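Local coordinates for protein putative thioesterase II (Thermobifida fusca, PDB 3BBJ) that probably hydrolyses acyl-CoA or related acyl thioesters, being a putative thioesterase with two hotdog-family domains in each chain, at residues A[26-31]-A[69-74]; A[89-94]-A[103-108]; A[177-182]-A[192-197]; A[227-232]-A[255-260]; A[247-252]-A[264-269]. All blocks are in the same frame, centred on the assembly; numbering follows the deposited sequence.

Contact 1 of 5, residues A[26-31]-A[69-74]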
# COMPACT_ATOMS: atom_id res chain seq x y z
N LEU A 26 17.59 -16.81 -10.08
CA LEU A 26 16.39 -17.17 -9.32
C LEU A 26 16.48 -18.63 -8.91
O LEU A 26 16.61 -19.52 -9.74
CB LEU A 26 15.11 -16.88 -10.11
CG LEU A 26 14.94 -15.43 -10.57
CD1 LEU A 26 13.49 -15.17 -10.80
CD2 LEU A 26 15.51 -14.41 -9.58
N ASP A 27 16.46 -18.83 -7.60
CA ASP A 27 16.64 -20.13 -7.00
C ASP A 27 15.31 -20.90 -7.05
O ASP A 27 14.32 -20.47 -6.44
CB ASP A 27 17.15 -19.94 -5.57
CG ASP A 27 17.31 -21.23 -4.81
OD1 ASP A 27 16.92 -22.30 -5.32
OD2 ASP A 27 17.81 -21.17 -3.69
N PRO A 28 15.29 -22.04 -7.75
CA PRO A 28 14.05 -22.80 -7.93
C PRO A 28 13.46 -23.37 -6.63
O PRO A 28 12.32 -23.85 -6.61
CB PRO A 28 14.46 -23.93 -8.88
CG PRO A 28 15.92 -24.06 -8.71
CD PRO A 28 16.44 -22.70 -8.41
N GLY A 29 14.26 -23.35 -5.56
CA GLY A 29 13.79 -23.72 -4.23
C GLY A 29 12.69 -22.79 -3.70
O GLY A 29 12.01 -23.13 -2.73
N TYR A 30 12.54 -21.62 -4.32
CA TYR A 30 11.52 -20.64 -3.91
C TYR A 30 10.31 -20.66 -4.83
O TYR A 30 9.47 -19.74 -4.81
CB TYR A 30 12.14 -19.24 -3.83
CG TYR A 30 13.14 -19.12 -2.69
CD1 TYR A 30 14.47 -19.50 -2.87
CD2 TYR A 30 12.75 -18.71 -1.42
CE1 TYR A 30 15.38 -19.42 -1.84
CE2 TYR A 30 13.67 -18.62 -0.37
CZ TYR A 30 14.98 -18.99 -0.59
OH TYR A 30 15.91 -18.93 0.41
N LEU A 31 10.19 -21.74 -5.63
CA LEU A 31 9.07 -21.90 -6.53
C LEU A 31 7.89 -22.33 -5.69
O LEU A 31 8.04 -23.09 -4.73
CB LEU A 31 9.34 -22.95 -7.61
CG LEU A 31 10.30 -22.61 -8.76
CD1 LEU A 31 10.62 -23.88 -9.53
CD2 LEU A 31 9.75 -21.53 -9.70
N ALA A 69 7.81 -15.29 -12.87
CA ALA A 69 9.18 -15.68 -13.21
C ALA A 69 9.41 -17.15 -12.89
O ALA A 69 8.70 -17.76 -12.07
CB ALA A 69 10.19 -14.83 -12.45
N SER A 70 10.42 -17.73 -13.55
CA SER A 70 10.83 -19.10 -13.28
C SER A 70 12.29 -19.10 -12.83
O SER A 70 12.93 -18.06 -12.75
CB SER A 70 10.60 -19.98 -14.52
OG SER A 70 11.05 -19.36 -15.70
N SER A 71 12.82 -20.27 -12.52
CA SER A 71 14.21 -20.37 -12.09
C SER A 71 15.21 -19.99 -13.20
O SER A 71 14.89 -19.94 -14.39
CB SER A 71 14.53 -21.76 -11.54
OG SER A 71 14.62 -22.75 -12.56
N GLY A 72 16.44 -19.72 -12.75
CA GLY A 72 17.53 -19.36 -13.63
C GLY A 72 17.84 -17.89 -13.60
O GLY A 72 17.40 -17.17 -12.69
N PRO A 73 18.62 -17.41 -14.59
CA PRO A 73 19.00 -16.01 -14.61
C PRO A 73 17.85 -15.03 -14.89
O PRO A 73 16.89 -15.34 -15.60
CB PRO A 73 20.05 -15.94 -15.74
CG PRO A 73 20.39 -17.35 -16.06
CD PRO A 73 19.22 -18.17 -15.70
N ALA A 74 17.98 -13.85 -14.29
CA ALA A 74 17.08 -12.73 -14.49
C ALA A 74 17.96 -11.48 -14.40
O ALA A 74 19.03 -11.52 -13.79
CB ALA A 74 16.01 -12.73 -13.45
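With chi1 at -57°, Leu26 keeps CG beside its backbone N and anti to the carbonyl carbon, a setting that lays its branched end along the 69-74 segment. There Leu26 CD1 comes within 3.7 Å of Ala69 CB, and Leu26 CG sits 4.1 Å from Ala74 CB, so one isobutyl group spans two alanines. Ser71 CB, carried by the backbone, presses on the Pro28 ring, 3.4 Å from Pro28 CB and tighter than usual. Beside these side chains Leu26 and Gly72 form a hydrogen-bonded antiparallel pair. Leu26 N reaches Gly72 O at 2.6 Å, and Gly72 N returns to Leu26 O at 3.0 Å. Gly72 has backbone angles that would jam any CB against the preceding carbonyl oxygen. Just past the pair the chain leaves strand 21-26 through an Asx turn, Asp27 OD1 accepting from Gly29 N at 2.9 Å, while Asp27 OD2 salt-bridges Arg7. The chemistry is that of a strand end: two backbone bonds fix the register of 21-26 against 72-82, and Leu26 on two alanines, with Pro28 on Ser71, packs beside them.

Contact 2 of 5, residues A[89-94]-A[103-108]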
# COMPACT_ATOMS: atom_id res chain seq x y z
N THR A 89 14.68 7.88 -3.57
CA THR A 89 13.73 6.98 -4.20
C THR A 89 14.28 6.34 -5.48
O THR A 89 14.68 7.05 -6.41
CB THR A 89 12.42 7.72 -4.42
OG1 THR A 89 11.96 8.16 -3.14
CG2 THR A 89 11.34 6.81 -5.05
N VAL A 90 14.27 5.01 -5.49
CA VAL A 90 14.82 4.19 -6.57
C VAL A 90 13.75 3.28 -7.21
O VAL A 90 12.98 2.60 -6.54
CB VAL A 90 16.03 3.29 -6.05
CG1 VAL A 90 16.74 2.54 -7.21
CG2 VAL A 90 17.04 4.14 -5.26
N GLN A 91 13.72 3.29 -8.54
CA GLN A 91 12.88 2.39 -9.32
C GLN A 91 13.76 1.22 -9.79
O GLN A 91 14.90 1.41 -10.25
CB GLN A 91 12.29 3.14 -10.51
CG GLN A 91 11.41 2.38 -11.45
CD GLN A 91 10.79 3.32 -12.48
OE1 GLN A 91 11.15 3.29 -13.67
NE2 GLN A 91 9.90 4.21 -12.03
N THR A 92 13.23 0.02 -9.62
CA THR A 92 13.96 -1.19 -9.95
C THR A 92 12.98 -2.15 -10.63
O THR A 92 11.85 -2.37 -10.15
CB THR A 92 14.59 -1.81 -8.68
OG1 THR A 92 15.25 -3.04 -9.00
CG2 THR A 92 13.53 -2.06 -7.59
N THR A 93 13.41 -2.68 -11.79
CA THR A 93 12.57 -3.57 -12.59
C THR A 93 13.31 -4.88 -12.91
O THR A 93 14.49 -4.88 -13.30
CB THR A 93 12.15 -2.87 -13.89
OG1 THR A 93 11.64 -1.56 -13.59
CG2 THR A 93 11.09 -3.70 -14.65
N LEU A 94 12.59 -6.00 -12.75
CA LEU A 94 13.14 -7.33 -13.01
C LEU A 94 12.70 -7.84 -14.37
O LEU A 94 11.51 -7.81 -14.70
CB LEU A 94 12.69 -8.32 -11.94
CG LEU A 94 13.19 -9.75 -12.06
CD1 LEU A 94 14.72 -9.78 -11.95
CD2 LEU A 94 12.55 -10.61 -10.96
N THR A 103 7.96 -4.69 -11.17
CA THR A 103 8.61 -3.41 -10.91
C THR A 103 8.30 -2.93 -9.49
O THR A 103 7.19 -3.09 -9.00
CB THR A 103 8.23 -2.32 -11.91
OG1 THR A 103 9.02 -1.15 -11.64
CG2 THR A 103 6.77 -1.96 -11.81
N GLY A 104 9.32 -2.38 -8.84
CA GLY A 104 9.21 -1.81 -7.51
C GLY A 104 9.73 -0.38 -7.48
O GLY A 104 10.59 -0.01 -8.28
N THR A 105 9.13 0.46 -6.62
CA THR A 105 9.66 1.79 -6.36
C THR A 105 9.82 1.81 -4.85
O THR A 105 8.94 1.37 -4.13
CB THR A 105 8.78 2.91 -6.91
OG1 THR A 105 8.56 2.66 -8.30
CG2 THR A 105 9.44 4.29 -6.72
N LEU A 106 10.99 2.23 -4.39
CA LEU A 106 11.32 2.16 -2.98
C LEU A 106 11.79 3.49 -2.48
O LEU A 106 12.73 4.08 -3.03
CB LEU A 106 12.41 1.09 -2.72
CG LEU A 106 12.05 -0.40 -2.94
CD1 LEU A 106 12.06 -0.76 -4.42
CD2 LEU A 106 13.00 -1.31 -2.19
N ALA A 107 11.11 3.97 -1.43
CA ALA A 107 11.54 5.16 -0.72
C ALA A 107 12.54 4.63 0.28
O ALA A 107 12.17 3.85 1.18
CB ALA A 107 10.36 5.85 -0.02
N THR A 108 13.81 5.02 0.11
CA THR A 108 14.86 4.61 1.04
C THR A 108 15.24 5.78 1.91
O THR A 108 15.24 6.94 1.47
CB THR A 108 16.14 4.07 0.34
OG1 THR A 108 16.95 5.16 -0.08
CG2 THR A 108 15.79 3.17 -0.87
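Backbone bonds carry most of this contact: Val90 pairs with Leu106, and Thr92 with Gly104, each through two reciprocal N-H to O links. The straightest runs from Gly104 N to Thr92 O, 2.8 Å long with an angle of 178° at the hydrogen. In the non-hydrogen-bonded positions CA-H groups take up the carbonyls as well; Thr89 CA, for instance, lies 3.3 Å from Leu106 O.

Apolar contacts come from methyl groups. Thr89 CG2, anti to the backbone N (OG1 at chi1 -59°), meets Thr105 CG2 at 3.6 Å, the two side chains crossing at a slant. On the other face Thr92 CG2 lies 3.6 Å from Gly104 O and touches Leu106 CD1 at 3.7 Å. A serine in place of Thr89 would probably leave the Thr105 methyl without its partner and open a small gap on that face.

Polar side-chain contacts are slight. Thr93 OG1 and Thr103 OG1 share a weak hydrogen bond of 3.3 Å, whereas the Thr92 hydroxyl turns to Ser48 OG on helix 38-51.

The two faces have different neighbours. Val90 and Thr92 pack on helix 38-51, while Thr89, Gln91 and Thr105 meet the second subunit, Gln91 lying against its own copy there. A beta hairpin, strands 88-96 and 99-109, with one face on a long helix is typical of the hotdog fold, here the N-terminal one.

Contact 3 of 5, residues A[177-182]-A[192-197]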
# COMPACT_ATOMS: atom_id res chain seq x y z
N TYR A 177 4.35 -17.19 14.21
CA TYR A 177 5.73 -16.78 14.02
C TYR A 177 6.27 -17.29 12.69
O TYR A 177 5.89 -18.37 12.23
CB TYR A 177 6.58 -17.28 15.20
CG TYR A 177 6.04 -16.79 16.52
CD1 TYR A 177 4.92 -17.38 17.09
CD2 TYR A 177 6.61 -15.69 17.17
CE1 TYR A 177 4.38 -16.93 18.27
CE2 TYR A 177 6.08 -15.22 18.36
CZ TYR A 177 4.97 -15.85 18.91
OH TYR A 177 4.43 -15.40 20.09
N VAL A 178 7.13 -16.49 12.07
CA VAL A 178 7.74 -16.85 10.80
C VAL A 178 9.21 -16.48 10.79
O VAL A 178 9.61 -15.49 11.41
CB VAL A 178 7.07 -16.14 9.63
CG1 VAL A 178 7.12 -14.56 9.78
CG2 VAL A 178 7.68 -16.61 8.32
N ASP A 179 9.99 -17.29 10.09
CA ASP A 179 11.43 -17.06 9.93
C ASP A 179 11.91 -17.94 8.78
O ASP A 179 11.16 -18.81 8.32
CB ASP A 179 12.17 -17.44 11.22
CG ASP A 179 13.51 -16.69 11.40
OD1 ASP A 179 14.05 -16.13 10.42
OD2 ASP A 179 14.00 -16.67 12.55
N LEU A 180 13.13 -17.71 8.32
CA LEU A 180 13.78 -18.63 7.38
C LEU A 180 13.89 -20.02 8.04
O LEU A 180 14.00 -20.14 9.25
CB LEU A 180 15.18 -18.11 7.02
CG LEU A 180 15.25 -16.79 6.25
CD1 LEU A 180 16.69 -16.32 6.10
CD2 LEU A 180 14.59 -16.97 4.89
N SER A 181 13.86 -21.07 7.22
CA SER A 181 13.84 -22.42 7.76
C SER A 181 15.17 -22.86 8.43
O SER A 181 16.28 -22.45 8.03
CB SER A 181 13.45 -23.42 6.65
OG SER A 181 14.50 -23.60 5.70
N ALA A 182 15.02 -23.71 9.44
CA ALA A 182 16.13 -24.36 10.11
C ALA A 182 16.92 -25.13 9.06
O ALA A 182 18.14 -25.01 8.99
CB ALA A 182 15.61 -25.28 11.21
N LEU A 192 16.39 -7.34 7.96
CA LEU A 192 15.86 -6.33 7.06
C LEU A 192 15.81 -6.83 5.65
O LEU A 192 14.90 -6.47 4.89
CB LEU A 192 16.72 -5.07 7.13
CG LEU A 192 16.62 -4.35 8.46
CD1 LEU A 192 17.84 -3.43 8.66
CD2 LEU A 192 15.30 -3.58 8.53
N ALA A 193 16.78 -7.66 5.30
CA ALA A 193 16.86 -8.27 3.97
C ALA A 193 15.71 -9.25 3.77
O ALA A 193 15.24 -9.45 2.67
CB ALA A 193 18.22 -8.98 3.80
N PHE A 194 15.26 -9.85 4.87
CA PHE A 194 14.25 -10.93 4.87
C PHE A 194 12.81 -10.42 4.95
O PHE A 194 11.88 -11.13 4.58
CB PHE A 194 14.56 -11.87 6.05
CG PHE A 194 13.45 -12.84 6.40
CD1 PHE A 194 13.08 -13.85 5.53
CD2 PHE A 194 12.83 -12.78 7.65
CE1 PHE A 194 12.07 -14.76 5.87
CE2 PHE A 194 11.82 -13.69 8.01
CZ PHE A 194 11.45 -14.68 7.12
N LEU A 195 12.62 -9.19 5.43
CA LEU A 195 11.26 -8.63 5.56
C LEU A 195 10.45 -8.70 4.25
O LEU A 195 9.30 -9.14 4.28
CB LEU A 195 11.30 -7.20 6.13
CG LEU A 195 11.72 -7.09 7.61
CD1 LEU A 195 11.72 -5.67 8.10
CD2 LEU A 195 10.81 -7.93 8.49
N PRO A 196 11.04 -8.31 3.11
CA PRO A 196 10.27 -8.38 1.85
C PRO A 196 9.79 -9.79 1.48
O PRO A 196 8.72 -9.94 0.85
CB PRO A 196 11.23 -7.82 0.79
CG PRO A 196 12.60 -7.77 1.44
CD PRO A 196 12.40 -7.75 2.93
N LEU A 197 10.54 -10.82 1.87
CA LEU A 197 10.07 -12.20 1.70
C LEU A 197 9.04 -12.56 2.76
O LEU A 197 8.00 -13.15 2.46
CB LEU A 197 11.23 -13.22 1.75
CG LEU A 197 10.85 -14.72 1.73
CD1 LEU A 197 9.99 -15.06 0.54
CD2 LEU A 197 12.08 -15.60 1.71
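Phe194 is the bump: its ring projects from helix 191-198 into a shallow hollow lined by Val178, Asp179 and Leu180 on the end of strand 173-180. The ring carbon CG is anti to the backbone N (chi1 166°), which carries the ring away from the helix toward the strand, across the 9.6 Å between the two short axes. Leu180 supplies one wall. Its CD2 lies 3.5 Å from Phe194 CE1 and just as near Phe194 CD1, approaching the ring obliquely as the two side chains slide past each other in opposite directions. The floor is backbone, with Asp179 CA 3.7 Å from Phe194 CZ. Val178 CG2 completes the hollow more loosely, 4.4 Å from Phe194 CZ at the ring edge and near its plane. Asp179 crosses the ring at about a right angle, but its carboxylate is engaged by other groups: Asp179 OD1 accepts from Leu180 N at 2.8 Å, and OD2 is bonded by Ser187 OG. One turn along the helix, Leu197 CD2 adds a second, smaller bump against Leu180 CD2 at 4.3 Å. An alanine here instead of Phe194 is likely to empty the hollow, leaving Leu180 and Val178 without the ring they pack on.

The helix is kinked where Pro196 enters, and it crosses the strand at 116°. Phe194 and Leu195 also touch Leu233 on strand 233-243, next to 173-180 in the sheet. Pro196 and Leu197 lean on helix 38-51, while Leu195 packs on Trp222 and Leu224 of strand 217-224, so the helix is wedged between strands and the long helix.

Contact 4 of 5, residues A[227-232]-A[255-260]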
# COMPACT_ATOMS: atom_id res chain seq x y z
N ILE A 227 13.73 -0.89 13.17
CA ILE A 227 14.81 -1.78 12.82
C ILE A 227 14.73 -2.97 13.77
O ILE A 227 14.92 -2.80 14.98
CB ILE A 227 16.18 -1.09 12.99
CG1 ILE A 227 16.29 0.15 12.07
CG2 ILE A 227 17.31 -2.08 12.73
CD1 ILE A 227 16.28 -0.14 10.56
N PRO A 228 14.45 -4.18 13.24
CA PRO A 228 14.31 -5.32 14.12
C PRO A 228 15.65 -5.95 14.48
O PRO A 228 16.62 -5.88 13.70
CB PRO A 228 13.52 -6.32 13.28
CG PRO A 228 13.97 -6.06 11.91
CD PRO A 228 14.29 -4.57 11.83
N GLU A 229 15.70 -6.56 15.66
CA GLU A 229 16.86 -7.36 16.02
C GLU A 229 16.59 -8.75 15.42
O GLU A 229 15.44 -9.12 15.25
CB GLU A 229 17.04 -7.41 17.55
CG GLU A 229 18.50 -7.36 18.02
CD GLU A 229 19.22 -6.05 17.64
OE1 GLU A 229 18.77 -4.98 18.09
OE2 GLU A 229 20.24 -6.11 16.92
N PRO A 230 17.66 -9.51 15.09
CA PRO A 230 17.47 -10.85 14.53
C PRO A 230 16.56 -11.76 15.35
O PRO A 230 16.42 -11.58 16.56
CB PRO A 230 18.89 -11.41 14.46
CG PRO A 230 19.77 -10.20 14.33
CD PRO A 230 19.10 -9.16 15.18
N GLY A 231 15.94 -12.71 14.65
CA GLY A 231 15.07 -13.70 15.28
C GLY A 231 13.74 -13.81 14.57
O GLY A 231 13.44 -13.01 13.66
N PRO A 232 12.92 -14.79 14.99
CA PRO A 232 11.65 -15.02 14.33
C PRO A 232 10.73 -13.81 14.48
O PRO A 232 10.76 -13.12 15.51
CB PRO A 232 11.08 -16.23 15.08
CG PRO A 232 11.76 -16.25 16.37
CD PRO A 232 13.12 -15.74 16.10
N ASP A 255 8.71 -7.81 16.06
CA ASP A 255 9.93 -8.51 16.44
C ASP A 255 9.78 -9.20 17.80
O ASP A 255 8.73 -9.10 18.45
CB ASP A 255 11.14 -7.55 16.44
CG ASP A 255 11.14 -6.55 17.62
OD1 ASP A 255 10.17 -6.46 18.41
OD2 ASP A 255 12.16 -5.85 17.73
N ALA A 256 10.85 -9.89 18.21
CA ALA A 256 10.94 -10.55 19.52
C ALA A 256 10.49 -9.65 20.68
O ALA A 256 9.92 -10.13 21.65
CB ALA A 256 12.38 -11.05 19.77
N ARG A 257 10.76 -8.36 20.56
CA ARG A 257 10.45 -7.39 21.62
C ARG A 257 9.06 -6.82 21.55
O ARG A 257 8.69 -6.01 22.39
CB ARG A 257 11.46 -6.23 21.57
CG ARG A 257 12.90 -6.69 21.70
CD ARG A 257 13.86 -5.77 20.99
NE ARG A 257 13.84 -4.43 21.56
CZ ARG A 257 14.62 -3.44 21.15
NH1 ARG A 257 15.51 -3.63 20.17
NH2 ARG A 257 14.51 -2.25 21.74
N GLY A 258 8.28 -7.24 20.56
CA GLY A 258 6.93 -6.73 20.36
C GLY A 258 6.86 -5.39 19.64
O GLY A 258 5.85 -4.69 19.71
N ARG A 259 7.94 -5.04 18.93
CA ARG A 259 8.00 -3.78 18.19
C ARG A 259 7.54 -3.98 16.77
O ARG A 259 8.05 -4.85 16.07
CB ARG A 259 9.42 -3.22 18.21
CG ARG A 259 9.86 -2.80 19.63
CD ARG A 259 11.38 -2.78 19.81
NE ARG A 259 12.07 -1.76 19.01
CZ ARG A 259 12.80 -1.98 17.91
NH1 ARG A 259 12.95 -3.19 17.42
NH2 ARG A 259 13.38 -0.96 17.30
N LEU A 260 6.54 -3.22 16.36
CA LEU A 260 6.05 -3.29 14.99
C LEU A 260 7.20 -2.91 14.04
O LEU A 260 7.78 -1.83 14.17
CB LEU A 260 4.85 -2.35 14.80
CG LEU A 260 4.22 -2.26 13.40
CD1 LEU A 260 3.54 -3.60 13.01
CD2 LEU A 260 3.24 -1.05 13.28
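Ile227 O is held by both terminal nitrogens of Arg259, with NH1 at 3.2 Å and NH2 making a weak bond at 3.3 Å. The oxygen sits at the guanidinium edge, in its plane, although NH1 stands above the plane of the carbonyl itself. Arg259 closes a hairpin tip: Asp255 to Gly258 is a type I beta turn, and Gly258, the turn's fourth residue, has positive phi as in a type I turn with a G1 beta bulge; Asp255 N bonds to Arg259 O. This tip links strands 246-254 and 260-269, and the arginine ties it to the proline-rich loop 227-232 that leads into strand 233-243.

Asp255 organises the turn from within. Its CG stands between the backbone N and carbonyl carbon (chi1 73°), bringing Asp255 OD1 to 2.7 Å from Arg259 N. The other oxygen, Asp255 OD2, forms a salt bridge with Arg259 NH1 at 2.8 Å. NH1 thus spans a carboxylate and a backbone carbonyl, which fixes how the guanidinium is turned; the bend at chi3 (66°) folds the arginine back over its own turn.

Arg257 NH1 lies over one face of the Arg259 guanidinium, 3.7 Å above its plane and toward the rim; this closeness of like charges is probably eased by Asp255 and by Glu229. The Glu229 carboxylate is turned only 14° from the Arg257 guanidinium plane, but Glu229 OE1 stays 4.1 Å from Arg257 NH1, beyond a salt bridge. Pro228 leans on helix 191-198 through Leu192, and across the contact Pro228 CB meets Asp255 CB at 4.1 Å.

Contact 5 of 5, residues A[247-252]-A[264-269]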
# COMPACT_ATOMS: atom_id res chain seq x y z
N PHE A 247 -9.21 -9.73 -3.50
CA PHE A 247 -9.08 -9.75 -2.04
C PHE A 247 -7.88 -8.92 -1.59
O PHE A 247 -6.92 -8.73 -2.34
CB PHE A 247 -8.99 -11.18 -1.49
CG PHE A 247 -7.76 -11.93 -1.92
CD1 PHE A 247 -7.73 -12.60 -3.14
CD2 PHE A 247 -6.65 -12.00 -1.09
CE1 PHE A 247 -6.62 -13.27 -3.55
CE2 PHE A 247 -5.51 -12.70 -1.49
CZ PHE A 247 -5.49 -13.33 -2.72
N ASP A 248 -7.98 -8.43 -0.36
CA ASP A 248 -6.87 -7.73 0.29
C ASP A 248 -6.25 -8.66 1.36
O ASP A 248 -6.96 -9.31 2.13
CB ASP A 248 -7.34 -6.42 0.93
CG ASP A 248 -8.40 -6.63 2.01
OD1 ASP A 248 -9.50 -7.09 1.67
OD2 ASP A 248 -8.14 -6.32 3.19
N GLU A 249 -4.92 -8.73 1.38
CA GLU A 249 -4.18 -9.48 2.41
C GLU A 249 -3.30 -8.50 3.16
O GLU A 249 -2.36 -7.93 2.62
CB GLU A 249 -3.36 -10.60 1.79
CG GLU A 249 -2.53 -11.44 2.75
CD GLU A 249 -1.80 -12.60 2.03
OE1 GLU A 249 -2.47 -13.40 1.31
OE2 GLU A 249 -0.56 -12.73 2.20
N ASN A 250 -3.59 -8.32 4.43
CA ASN A 250 -2.89 -7.34 5.26
C ASN A 250 -2.00 -8.08 6.24
O ASN A 250 -2.51 -8.77 7.10
CB ASN A 250 -3.94 -6.53 6.00
CG ASN A 250 -5.05 -6.09 5.08
OD1 ASN A 250 -4.78 -5.46 4.08
ND2 ASN A 250 -6.30 -6.45 5.39
N VAL A 251 -0.68 -7.91 6.11
CA VAL A 251 0.27 -8.61 6.98
C VAL A 251 1.10 -7.62 7.81
O VAL A 251 1.74 -6.72 7.29
CB VAL A 251 1.21 -9.54 6.14
CG1 VAL A 251 2.31 -10.15 7.00
CG2 VAL A 251 0.41 -10.63 5.41
N ASP A 252 1.06 -7.78 9.13
CA ASP A 252 1.89 -6.97 10.02
C ASP A 252 2.90 -7.91 10.67
O ASP A 252 2.58 -9.08 10.94
CB ASP A 252 1.04 -6.24 11.05
CG ASP A 252 0.05 -5.28 10.41
OD1 ASP A 252 0.48 -4.45 9.58
OD2 ASP A 252 -1.17 -5.36 10.69
N SER A 264 2.22 -4.42 5.72
CA SER A 264 2.12 -4.80 4.33
C SER A 264 0.66 -4.98 3.96
O SER A 264 -0.13 -5.47 4.74
CB SER A 264 2.86 -6.14 4.11
OG SER A 264 2.94 -6.52 2.74
N ARG A 265 0.30 -4.52 2.79
CA ARG A 265 -1.00 -4.82 2.23
C ARG A 265 -0.76 -5.21 0.76
O ARG A 265 -0.07 -4.49 0.03
CB ARG A 265 -2.01 -3.64 2.40
CG ARG A 265 -3.44 -4.02 1.81
CD ARG A 265 -4.62 -3.00 1.97
NE ARG A 265 -4.87 -2.53 3.35
CZ ARG A 265 -5.02 -1.25 3.70
NH1 ARG A 265 -4.98 -0.27 2.79
NH2 ARG A 265 -5.23 -0.92 4.98
N GLN A 266 -1.25 -6.38 0.34
CA GLN A 266 -1.27 -6.71 -1.10
C GLN A 266 -2.71 -6.86 -1.60
O GLN A 266 -3.63 -7.13 -0.80
CB GLN A 266 -0.42 -7.95 -1.49
CG GLN A 266 -0.86 -9.30 -0.95
CD GLN A 266 -0.20 -10.48 -1.68
OE1 GLN A 266 -0.61 -10.85 -2.78
NE2 GLN A 266 0.80 -11.10 -1.04
N LEU A 267 -2.89 -6.65 -2.91
CA LEU A 267 -4.16 -6.87 -3.60
C LEU A 267 -3.95 -7.88 -4.72
O LEU A 267 -3.01 -7.78 -5.51
CB LEU A 267 -4.71 -5.56 -4.20
CG LEU A 267 -6.19 -5.61 -4.62
CD1 LEU A 267 -7.10 -5.56 -3.36
CD2 LEU A 267 -6.57 -4.51 -5.60
N ALA A 268 -4.83 -8.87 -4.79
CA ALA A 268 -4.71 -9.92 -5.81
C ALA A 268 -6.10 -10.37 -6.26
O ALA A 268 -7.08 -10.26 -5.50
CB ALA A 268 -3.90 -11.10 -5.28
N ARG A 269 -6.17 -10.85 -7.51
CA ARG A 269 -7.40 -11.40 -8.02
C ARG A 269 -7.28 -12.89 -8.34
O ARG A 269 -6.48 -13.31 -9.20
CB ARG A 269 -7.90 -10.70 -9.27
CG ARG A 269 -9.39 -11.03 -9.48
CD ARG A 269 -9.92 -10.56 -10.79
NE ARG A 269 -11.37 -10.68 -10.80
CZ ARG A 269 -12.13 -10.88 -11.88
NH1 ARG A 269 -11.58 -11.02 -13.09
NH2 ARG A 269 -13.45 -10.96 -11.74
O HOH W 1 1.10 -10.62 1.81
O HOH W 2 0.62 -8.11 2.64
O HOH W 3 -0.83 -4.40 7.44
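Residues 247-252 and 264-269 are the paired antiparallel strands of a beta hairpin in the C-terminal hotdog domain, a buried contact with the second subunit on one face. Phe247 pairs with Ala268, Glu249 with Gln266 and Val251 with Ser264 through reciprocal backbone bonds, among them Ser264 N to Val251 O at 2.8 Å.

Asp248, Asn250, Arg265 and Leu267 share the face toward the second subunit. Asn250 and Arg265 run side by side, pointing the same way, with amide and guanidinium planes 88° apart. Asn250 OD1 takes a weak, bent bond from Arg265 NE at 3.0 Å, while Asn250 ND2 gives a sound bond to Asp248 OD2 at 2.9 Å. Asp248 in turn salt-bridges Arg225 of the second subunit through OD1. Arg265 NH2 lies close to NH2 of Arg265 of the second subunit, a like-charge approach.

The other face carries Phe247, Glu249 and Gln266. Phe247 CG stands between its backbone N and carbonyl carbon (chi1 65°), which places the ring so that Phe247 CZ lies 3.7 Å from Ala268 CB. Gln266 lies alongside Glu249, its amide bonded to Thr217 and Asp200, while Glu249 OE1 takes the backbone N of Ile205. The two side chains are joined by a water, which donates to Glu249 OE2 at 2.7 Å and accepts from Gln266 NE2 at 2.9 Å.

How the contacts relate
Contacts 2 and 5 are the matching buried hairpins of the N- and C-terminal hotdog ranges, about 19 Å apart between centres, and both touch the second subunit; threonines dominate the first, charged and amide groups with bound water the second. Contact 3 is also buried but almost wholly apolar across its two segments, a helix against a strand. Contacts 1 and 4 are only partly buried: the former ends a strand with backbone bonds, the latter ties two loops through Arg259. Neighbours meet: Ala74 of contact 1 packs on Leu94 of contact 2, and Tyr30 on Leu197 of contact 3. Contact 4 includes the turn of the hairpin in contact 5 and touches contact 3 through Pro228 and Leu192.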